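Local structure of quinoline 2-oxidoreductase medium subunit (Pseudomonas putida, 1T3Q) at residues R28-G33 with S48-L53. The protein is the flavoprotein subunit of a molybdenum hydroxylase that acts on quinoline, and binds FAD, probably as a station for electron transfer. Numbering follows the deposited sequence.
With FAD (flavin-adenine dinucleotide), chain R.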
loop_
_atom_site.group_PDB
_atom_site.type_symbol
_atom_site.label_atom_id
_atom_site.label_comp_id
_atom_site.label_asym_id
_atom_site.label_seq_id
_atom_site.Cartn_x
_atom_site.Cartn_y
_atom_site.Cartn_z
ATOM N N ARG C 28 4.999 26.309 34.707
ATOM C CA ARG C 28 6.434 26.173 34.835
ATOM C C ARG C 28 7.109 26.867 33.670
ATOM O O ARG C 28 6.559 26.945 32.571
ATOM C CB ARG C 28 6.818 24.692 34.895
ATOM C CG ARG C 28 6.110 23.961 36.033
ATOM C CD ARG C 28 6.558 22.514 36.198
ATOM N NE ARG C 28 7.923 22.409 36.705
ATOM C CZ ARG C 28 8.313 21.532 37.626
ATOM N NH1 ARG C 28 9.576 21.508 38.025
ATOM N NH2 ARG C 28 7.438 20.689 38.160
ATOM N N ILE C 29 8.295 27.394 33.934
ATOM C CA ILE C 29 9.069 28.092 32.926
ATOM C C ILE C 29 9.791 27.112 32.010
ATOM O O ILE C 29 10.180 26.027 32.436
ATOM C CB ILE C 29 10.155 28.973 33.591
ATOM C CG1 ILE C 29 9.509 30.167 34.297
ATOM C CG2 ILE C 29 11.186 29.424 32.549
ATOM C CD1 ILE C 29 10.465 30.892 35.238
ATOM N N ILE C 30 9.939 27.484 30.741
ATOM C CA ILE C 30 10.716 26.670 29.824
ATOM C C ILE C 30 11.673 27.622 29.120
ATOM O O ILE C 30 11.280 28.701 28.678
ATOM C CB ILE C 30 9.868 25.910 28.757
ATOM C CG1 ILE C 30 10.819 25.069 27.889
ATOM C CG2 ILE C 30 9.087 26.879 27.879
ATOM C CD1 ILE C 30 10.137 24.201 26.837
ATOM N N ALA C 31 12.939 27.229 29.067
ATOM C CA ALA C 31 13.977 28.005 28.408
ATOM C C ALA C 31 14.439 27.188 27.207
ATOM O O ALA C 31 13.770 27.171 26.176
ATOM C CB ALA C 31 15.131 28.255 29.369
ATOM N N GLY C 32 15.566 26.491 27.343
ATOM C CA GLY C 32 16.068 25.678 26.245
ATOM C C GLY C 32 15.388 24.319 26.120
ATOM O O GLY C 32 15.486 23.659 25.083
ATOM N N GLY C 33 14.718 23.896 27.191
ATOM C CA GLY C 33 14.008 22.627 27.209
ATOM C C GLY C 33 14.838 21.352 27.288
ATOM O O GLY C 33 14.269 20.264 27.339
ATOM N N SER C 48 0.813 22.794 34.206
ATOM C CA SER C 48 -0.470 23.115 33.608
ATOM C C SER C 48 -0.189 23.924 32.353
ATOM O O SER C 48 -0.908 23.835 31.357
ATOM C CB SER C 48 -1.296 23.961 34.578
ATOM O OG SER C 48 -0.568 25.116 34.954
ATOM N N CYS C 49 0.887 24.702 32.411
ATOM C CA CYS C 49 1.266 25.576 31.316
ATOM C C CYS C 49 2.769 25.822 31.326
ATOM O O CYS C 49 3.384 25.903 32.386
ATOM C CB CYS C 49 0.522 26.910 31.471
ATOM S SG CYS C 49 1.074 28.265 30.390
ATOM N N LEU C 50 3.366 25.913 30.144
ATOM C CA LEU C 50 4.791 26.195 30.063
ATOM C C LEU C 50 4.932 27.629 29.588
ATOM O O LEU C 50 4.349 28.020 28.577
ATOM C CB LEU C 50 5.497 25.246 29.092
ATOM C CG LEU C 50 5.603 23.784 29.545
ATOM C CD1 LEU C 50 6.506 23.026 28.583
ATOM C CD2 LEU C 50 6.164 23.716 30.962
ATOM N N VAL C 51 5.703 28.409 30.332
ATOM C CA VAL C 51 5.917 29.807 30.009
ATOM C C VAL C 51 7.325 29.983 29.469
ATOM O O VAL C 51 8.302 29.947 30.222
ATOM C CB VAL C 51 5.737 30.688 31.257
ATOM C CG1 VAL C 51 5.835 32.158 30.870
ATOM C CG2 VAL C 51 4.390 30.377 31.916
ATOM N N ASP C 52 7.405 30.177 28.160
ATOM C CA ASP C 52 8.667 30.344 27.448
ATOM C C ASP C 52 9.240 31.742 27.675
ATOM O O ASP C 52 8.495 32.723 27.737
ATOM C CB ASP C 52 8.432 30.127 25.943
ATOM C CG ASP C 52 9.685 29.676 25.204
ATOM O OD1 ASP C 52 10.799 30.054 25.619
ATOM O OD2 ASP C 52 9.549 28.952 24.195
ATOM N N LEU C 53 10.561 31.828 27.794
ATOM C CA LEU C 53 11.232 33.107 27.998
ATOM C C LEU C 53 11.871 33.600 26.699
ATOM O O LEU C 53 12.593 34.596 26.702
ATOM C CB LEU C 53 12.318 32.971 29.075
ATOM C CG LEU C 53 11.878 32.452 30.447
ATOM C CD1 LEU C 53 13.088 32.345 31.357
ATOM C CD2 LEU C 53 10.837 33.387 31.052
HETATM P PA FAD R . 15.047 24.036 30.609
HETATM O O1A FAD R . 15.180 22.565 30.430
HETATM O O2A FAD R . 14.093 24.691 29.934
HETATM O O5B FAD R . 14.600 24.021 32.060
HETATM C C5B FAD R . 15.473 23.851 33.223
HETATM C C4B FAD R . 14.618 24.049 34.546
HETATM O O4B FAD R . 14.869 25.442 34.989
HETATM C C3B FAD R . 13.057 23.920 34.504
HETATM O O3B FAD R . 12.543 23.437 35.710
HETATM C C2B FAD R . 12.622 25.379 34.167
HETATM O O2B FAD R . 11.327 25.672 34.629
HETATM C C1B FAD R . 13.603 26.185 34.965
HETATM N N9A FAD R . 13.991 27.463 34.368
HETATM C C8A FAD R . 14.604 27.663 33.148
HETATM N N7A FAD R . 15.032 28.912 32.977
HETATM C C5A FAD R . 14.667 29.567 34.130
HETATM C C6A FAD R . 14.866 30.976 34.597
HETATM N N6A FAD R . 15.443 31.914 33.888
HETATM N N1A FAD R . 14.356 31.251 35.860
HETATM C C2A FAD R . 13.735 30.297 36.637
HETATM N N3A FAD R . 13.504 28.997 36.293
HETATM C C4A FAD R . 13.936 28.689 35.007
HETATM N N1 FAD R . 24.184 19.760 31.556
HETATM C C2 FAD R . 25.394 19.856 32.113
HETATM O O2 FAD R . 25.609 20.574 33.057
HETATM N N3 FAD R . 26.459 18.965 31.746
HETATM C C4 FAD R . 26.260 17.906 30.863
HETATM O O4 FAD R . 27.184 17.162 30.620
HETATM C C4X FAD R . 24.915 17.739 30.305
HETATM N N5 FAD R . 24.645 16.715 29.430
HETATM C C5X FAD R . 23.391 16.662 28.851
HETATM C C6 FAD R . 23.126 15.584 27.944
HETATM C C7 FAD R . 21.891 15.454 27.309
HETATM C C7M FAD R . 21.654 14.278 26.387
HETATM C C8 FAD R . 20.828 16.460 27.548
HETATM C C8M FAD R . 19.471 16.383 26.892
HETATM C C9 FAD R . 21.083 17.547 28.427
HETATM C C9A FAD R . 22.347 17.651 29.091
HETATM N N10 FAD R . 22.687 18.723 30.031
HETATM C C10 FAD R . 23.898 18.762 30.653
HETATM C "C1'" FAD R . 21.609 19.664 30.437
HETATM C "C2'" FAD R . 21.715 21.052 29.742
HETATM O "O2'" FAD R . 22.802 21.788 30.311
HETATM C "C3'" FAD R . 20.368 21.741 29.977
HETATM O "O3'" FAD R . 20.190 22.647 28.879
HETATM C "C4'" FAD R . 20.301 22.533 31.310
HETATM O "O4'" FAD R . 20.524 21.677 32.434
HETATM C "C5'" FAD R . 18.919 23.117 31.397
HETATM O "O5'" FAD R . 18.873 24.466 30.629
HETATM P P FAD R . 17.716 24.739 29.706
HETATM O O1P FAD R . 17.956 26.156 29.174
HETATM O O2P FAD R . 17.509 23.738 28.766
HETATM O O3P FAD R . 16.498 24.786 30.533
HETATM O O HOH W 1 12.924 29.122 24.499
#
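Ile29 pairs with Val51, and Ile30 with Asp52, where strands 28-30 and 49-52 run parallel in a beta-alpha-beta unit, joined through helix 36-41, in the FAD-binding domain. Arg28 N donates to Cys49 O (2.9 Å), and Arg28 O accepts from Val51 N (2.8 Å). Ile30 N continues the ladder to Val51 O, but Leu53 N reaches Ile30 O only weakly, where strand gives way to loop.

Packing is tight on both faces. On one, Ile29 CG2 meets Leu53 CD1 at 3.7 Å, against Leu21 of helix 14-23; beta-branched Ile29 and Val51 suit this extended, buried backbone. With CG1 anti to its carbonyl carbon (chi1 -71°), Ile29 carries CD1 to the adenine, 3.6 Å from FAD C2A. Cutting Ile29 back to an alanine is likely to leave Leu53 CD1 and the adenine without their shared apolar neighbour. On the other face Ile30 CG2 lies against Leu50 CB and Asp52 CB, beside helix 36-41. Asp52 OD2 is held by the Tyr8 hydroxyl and by Gln74 of the small-subunit chain, while OD1 accepts from Arg54 N.

Arg28, by contrast, sends its bent side chain away from Leu50 to the partly exposed margin, where its guanidinium edge lies near the adenosine ribose, whose O2B donates to Ile29 O. Beyond Ile30 the strands part, and a water bridges the buried residues Ala31 (O) and Asp52 (OD1). Near the diphosphate, a CB on Gly32 would clash with FAD O1P, and Gly33 has a positive phi (73°), a shape glycine adopts most readily. Ala31 N and Gly33 N both donate to FAD O2A, each at 2.9 Å.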